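Local structure of KLLA0C04147p (Kluyveromyces lactis, 5H2D) at residues Ser95-Val107 with Ile228-Phe241. The protein binds ergosterol through its OSBP-related domain, the part of the longer Osh1 protein present here, and probably transfers sterols between membranes. Sequence-based numbering, arbitrary orientation.
Sequences STLRLLYVAIFTV and IVNHNTGDYCMIHF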
# COMPACT_ATOMS: atom_id res chain seq x y z
N SER A 95 14.37 -15.51 -14.26
CA SER A 95 14.34 -14.27 -13.48
C SER A 95 13.52 -13.18 -14.17
O SER A 95 12.90 -12.36 -13.48
CB SER A 95 15.76 -13.77 -13.20
OG SER A 95 16.43 -13.41 -14.39
N THR A 96 13.50 -13.16 -15.51
CA THR A 96 12.73 -12.12 -16.20
C THR A 96 11.23 -12.35 -16.06
O THR A 96 10.46 -11.38 -16.08
CB THR A 96 13.11 -12.05 -17.68
OG1 THR A 96 12.67 -13.23 -18.37
CG2 THR A 96 14.61 -11.89 -17.84
N LEU A 97 10.80 -13.61 -15.93
CA LEU A 97 9.40 -13.92 -15.66
C LEU A 97 9.04 -13.62 -14.21
O LEU A 97 7.92 -13.17 -13.94
CB LEU A 97 9.11 -15.38 -16.02
CG LEU A 97 7.69 -15.92 -15.83
CD1 LEU A 97 6.68 -15.11 -16.63
CD2 LEU A 97 7.60 -17.40 -16.21
N ARG A 98 9.96 -13.85 -13.28
CA ARG A 98 9.73 -13.34 -11.93
C ARG A 98 9.51 -11.83 -11.97
O ARG A 98 8.59 -11.32 -11.32
CB ARG A 98 10.91 -13.69 -11.02
CG ARG A 98 11.16 -15.18 -10.90
CD ARG A 98 11.90 -15.56 -9.62
NE ARG A 98 13.30 -15.13 -9.63
CZ ARG A 98 14.28 -15.84 -10.17
NH1 ARG A 98 15.53 -15.38 -10.14
NH2 ARG A 98 14.01 -17.00 -10.75
N LEU A 99 10.33 -11.11 -12.73
CA LEU A 99 10.18 -9.66 -12.81
C LEU A 99 8.84 -9.27 -13.43
O LEU A 99 8.21 -8.30 -12.99
CB LEU A 99 11.34 -9.05 -13.60
CG LEU A 99 11.32 -7.53 -13.77
CD1 LEU A 99 11.05 -6.82 -12.42
CD2 LEU A 99 12.61 -7.00 -14.39
N LEU A 100 8.38 -10.00 -14.45
CA LEU A 100 7.08 -9.70 -15.03
C LEU A 100 5.99 -9.73 -13.96
O LEU A 100 5.14 -8.82 -13.89
CB LEU A 100 6.75 -10.70 -16.14
CG LEU A 100 5.35 -10.62 -16.75
CD1 LEU A 100 5.16 -9.29 -17.49
CD2 LEU A 100 5.07 -11.81 -17.65
N TYR A 101 5.99 -10.77 -13.13
CA TYR A 101 4.95 -10.89 -12.12
C TYR A 101 5.15 -9.89 -10.98
O TYR A 101 4.16 -9.38 -10.44
CB TYR A 101 4.87 -12.33 -11.62
CG TYR A 101 4.03 -13.20 -12.55
CD1 TYR A 101 4.45 -13.45 -13.86
CD2 TYR A 101 2.84 -13.75 -12.13
CE1 TYR A 101 3.68 -14.22 -14.71
CE2 TYR A 101 2.06 -14.52 -12.97
CZ TYR A 101 2.50 -14.76 -14.26
OH TYR A 101 1.75 -15.53 -15.13
N VAL A 102 6.40 -9.58 -10.62
CA VAL A 102 6.64 -8.48 -9.68
C VAL A 102 6.05 -7.19 -10.22
O VAL A 102 5.36 -6.44 -9.50
CB VAL A 102 8.15 -8.34 -9.38
CG1 VAL A 102 8.45 -6.99 -8.71
CG2 VAL A 102 8.64 -9.47 -8.50
N ALA A 103 6.31 -6.89 -11.50
CA ALA A 103 5.82 -5.67 -12.10
C ALA A 103 4.30 -5.62 -12.07
O ALA A 103 3.71 -4.58 -11.74
CB ALA A 103 6.31 -5.55 -13.55
N ILE A 104 3.65 -6.71 -12.46
CA ILE A 104 2.20 -6.68 -12.47
C ILE A 104 1.66 -6.59 -11.05
O ILE A 104 0.66 -5.91 -10.81
CB ILE A 104 1.65 -7.88 -13.27
CG1 ILE A 104 2.02 -7.66 -14.74
CG2 ILE A 104 0.14 -7.98 -13.11
CD1 ILE A 104 1.83 -8.87 -15.64
N PHE A 105 2.36 -7.18 -10.07
CA PHE A 105 2.01 -6.90 -8.67
C PHE A 105 2.01 -5.40 -8.37
O PHE A 105 1.11 -4.90 -7.69
CB PHE A 105 2.95 -7.63 -7.72
CG PHE A 105 2.82 -7.16 -6.29
CD1 PHE A 105 1.77 -7.60 -5.49
CD2 PHE A 105 3.75 -6.28 -5.74
CE1 PHE A 105 1.64 -7.15 -4.17
CE2 PHE A 105 3.64 -5.84 -4.43
CZ PHE A 105 2.58 -6.28 -3.64
N THR A 106 3.03 -4.67 -8.84
CA THR A 106 3.07 -3.24 -8.52
C THR A 106 1.92 -2.48 -9.16
O THR A 106 1.50 -1.44 -8.63
CB THR A 106 4.41 -2.59 -8.92
OG1 THR A 106 4.47 -2.41 -10.35
CG2 THR A 106 5.60 -3.42 -8.44
N VAL A 107 1.37 -3.00 -10.26
CA VAL A 107 0.25 -2.36 -10.95
C VAL A 107 -1.07 -2.73 -10.31
O VAL A 107 -2.04 -1.94 -10.36
CB VAL A 107 0.28 -2.76 -12.44
CG1 VAL A 107 -0.98 -2.30 -13.16
CG2 VAL A 107 1.54 -2.21 -13.11
N ILE A 228 11.41 -0.68 -12.39
CA ILE A 228 11.76 -1.69 -11.40
C ILE A 228 13.09 -2.30 -11.82
O ILE A 228 13.25 -2.70 -12.99
CB ILE A 228 10.68 -2.77 -11.30
CG1 ILE A 228 9.31 -2.13 -11.06
CG2 ILE A 228 11.04 -3.79 -10.23
CD1 ILE A 228 8.20 -3.14 -11.17
N VAL A 229 14.02 -2.39 -10.89
CA VAL A 229 15.33 -2.98 -11.18
C VAL A 229 15.57 -4.15 -10.24
O VAL A 229 15.28 -4.08 -9.04
CB VAL A 229 16.46 -1.94 -11.08
CG1 VAL A 229 16.26 -0.86 -12.13
CG2 VAL A 229 16.51 -1.31 -9.71
N ASN A 230 16.07 -5.25 -10.80
CA ASN A 230 16.53 -6.38 -10.01
C ASN A 230 18.01 -6.17 -9.75
O ASN A 230 18.83 -6.27 -10.67
CB ASN A 230 16.28 -7.70 -10.73
CG ASN A 230 16.73 -8.90 -9.93
OD1 ASN A 230 17.74 -8.85 -9.21
ND2 ASN A 230 15.99 -9.99 -10.02
N HIS A 231 18.36 -5.86 -8.50
CA HIS A 231 19.74 -5.50 -8.20
C HIS A 231 20.69 -6.68 -8.30
O HIS A 231 21.91 -6.47 -8.32
CB HIS A 231 19.83 -4.88 -6.81
CG HIS A 231 19.16 -3.54 -6.71
ND1 HIS A 231 19.85 -2.35 -6.86
CD2 HIS A 231 17.87 -3.21 -6.50
CE1 HIS A 231 19.00 -1.35 -6.73
NE2 HIS A 231 17.79 -1.84 -6.51
N ASN A 232 20.17 -7.89 -8.37
CA ASN A 232 21.01 -9.07 -8.40
C ASN A 232 21.30 -9.57 -9.80
O ASN A 232 22.39 -10.12 -10.03
CB ASN A 232 20.38 -10.18 -7.56
CG ASN A 232 20.35 -9.85 -6.07
OD1 ASN A 232 19.54 -9.03 -5.61
ND2 ASN A 232 21.22 -10.48 -5.30
N THR A 233 20.41 -9.36 -10.78
CA THR A 233 20.57 -10.10 -12.04
C THR A 233 21.24 -9.43 -13.29
O THR A 233 21.99 -10.13 -13.97
CB THR A 233 19.22 -10.69 -12.50
OG1 THR A 233 18.19 -9.69 -12.50
CG2 THR A 233 18.82 -11.85 -11.59
N GLY A 234 21.00 -8.17 -13.65
CA GLY A 234 20.01 -7.27 -13.11
C GLY A 234 19.04 -6.85 -14.22
O GLY A 234 19.24 -5.89 -14.98
N ASP A 235 17.97 -7.64 -14.33
CA ASP A 235 16.85 -7.33 -15.20
C ASP A 235 16.19 -6.01 -14.78
O ASP A 235 16.39 -5.51 -13.67
CB ASP A 235 15.85 -8.48 -15.13
CG ASP A 235 16.51 -9.83 -15.28
OD1 ASP A 235 17.29 -10.00 -16.24
OD2 ASP A 235 16.27 -10.73 -14.44
N TYR A 236 15.40 -5.44 -15.69
CA TYR A 236 14.68 -4.22 -15.35
C TYR A 236 13.39 -4.14 -16.16
O TYR A 236 13.25 -4.78 -17.20
CB TYR A 236 15.53 -2.96 -15.57
CG TYR A 236 16.02 -2.78 -17.00
CD1 TYR A 236 17.14 -3.46 -17.46
CD2 TYR A 236 15.37 -1.92 -17.88
CE1 TYR A 236 17.60 -3.30 -18.76
CE2 TYR A 236 15.82 -1.76 -19.18
CZ TYR A 236 16.93 -2.45 -19.62
OH TYR A 236 17.38 -2.30 -20.91
N CYS A 237 12.45 -3.34 -15.65
CA CYS A 237 11.13 -3.24 -16.26
C CYS A 237 10.70 -1.79 -16.27
O CYS A 237 10.85 -1.09 -15.27
CB CYS A 237 10.11 -4.11 -15.50
SG CYS A 237 8.39 -3.87 -16.00
N MET A 238 10.17 -1.34 -17.41
CA MET A 238 9.60 -0.01 -17.56
C MET A 238 8.08 -0.14 -17.61
O MET A 238 7.55 -0.93 -18.39
CB MET A 238 10.10 0.68 -18.84
CG MET A 238 11.60 0.68 -19.01
SD MET A 238 12.46 1.59 -17.72
CE MET A 238 11.54 3.11 -17.66
N ILE A 239 7.39 0.63 -16.75
CA ILE A 239 5.93 0.64 -16.70
C ILE A 239 5.42 2.04 -16.99
O ILE A 239 5.95 3.03 -16.47
CB ILE A 239 5.41 0.19 -15.32
CG1 ILE A 239 6.10 -1.11 -14.91
CG2 ILE A 239 3.87 0.09 -15.36
CD1 ILE A 239 5.61 -1.66 -13.58
N HIS A 240 4.37 2.13 -17.79
CA HIS A 240 3.83 3.42 -18.20
C HIS A 240 2.35 3.47 -17.85
O HIS A 240 1.54 2.79 -18.49
CB HIS A 240 4.06 3.66 -19.69
CG HIS A 240 5.38 3.14 -20.17
ND1 HIS A 240 6.54 3.88 -20.09
CD2 HIS A 240 5.74 1.93 -20.68
CE1 HIS A 240 7.55 3.16 -20.56
NE2 HIS A 240 7.09 1.98 -20.92
N PHE A 241 2.00 4.25 -16.81
CA PHE A 241 0.62 4.59 -16.49
C PHE A 241 0.25 5.83 -17.29
O PHE A 241 0.80 6.91 -17.06
CB PHE A 241 0.43 4.87 -15.00
CG PHE A 241 0.55 3.66 -14.12
CD1 PHE A 241 1.79 3.20 -13.70
CD2 PHE A 241 -0.58 3.03 -13.63
CE1 PHE A 241 1.91 2.10 -12.87
CE2 PHE A 241 -0.49 1.93 -12.79
CZ PHE A 241 0.77 1.47 -12.40
O HOH W 1 14.54 -10.15 -12.46
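Ser95, in the first turn of helix 95-108, hands its hydroxyl to Asp235 at the end of the hairpin loop: OG donates to OD2 over 2.7 Å, meeting the syn side of the carboxylate 15° out of its plane. The same OD2 accepts from a water that also donates to Ser95 O and accepts from Asn230 ND2, while Thr233 OG1 adds a weak bond. Thr233 OG1 in turn accepts from Asp235 N at 2.8 Å, an ST turn. The Thr96 side chain crosses that of Asp235 at about a right angle, its CG2 methyl 3.6 Å from Asp235 OD1. Replacing Asp235 by an alanine removes the acceptor that Ser95 OG and the water share, and would probably leave the loop less firmly tied to the helix.

Further along, the contact turns apolar. With CG anti to its backbone N (chi1 -180°), Leu99 lays CD2 over the strand backbone, 3.5 Å from Tyr236 N, and sends CD1 alongside Ile228 CG2. Ala103 CB meets Cys237 SG at 3.6 Å. Ile228 CD1 comes tip to tip with Thr106 CG2 at 3.8 Å, while Thr106 OG1 is turned back onto Ala103 O. Val107 CG2 closes the row against Ile239 CG2 and Phe241 CZ.

The helix thus runs over an antiparallel hairpin of the sterol-binding domain, strands 219-230 and 236-241, 32° from the latter's direction, with the Thr106 side chain about 9 Å from the bound ergosterol. Tyr201 and Tyr203 of strand 199-203 touch Leu99 and Thr106; Phe269 of strand 265-272 touches Ala103, and strand 314-319 packs against Leu100 and Ile104.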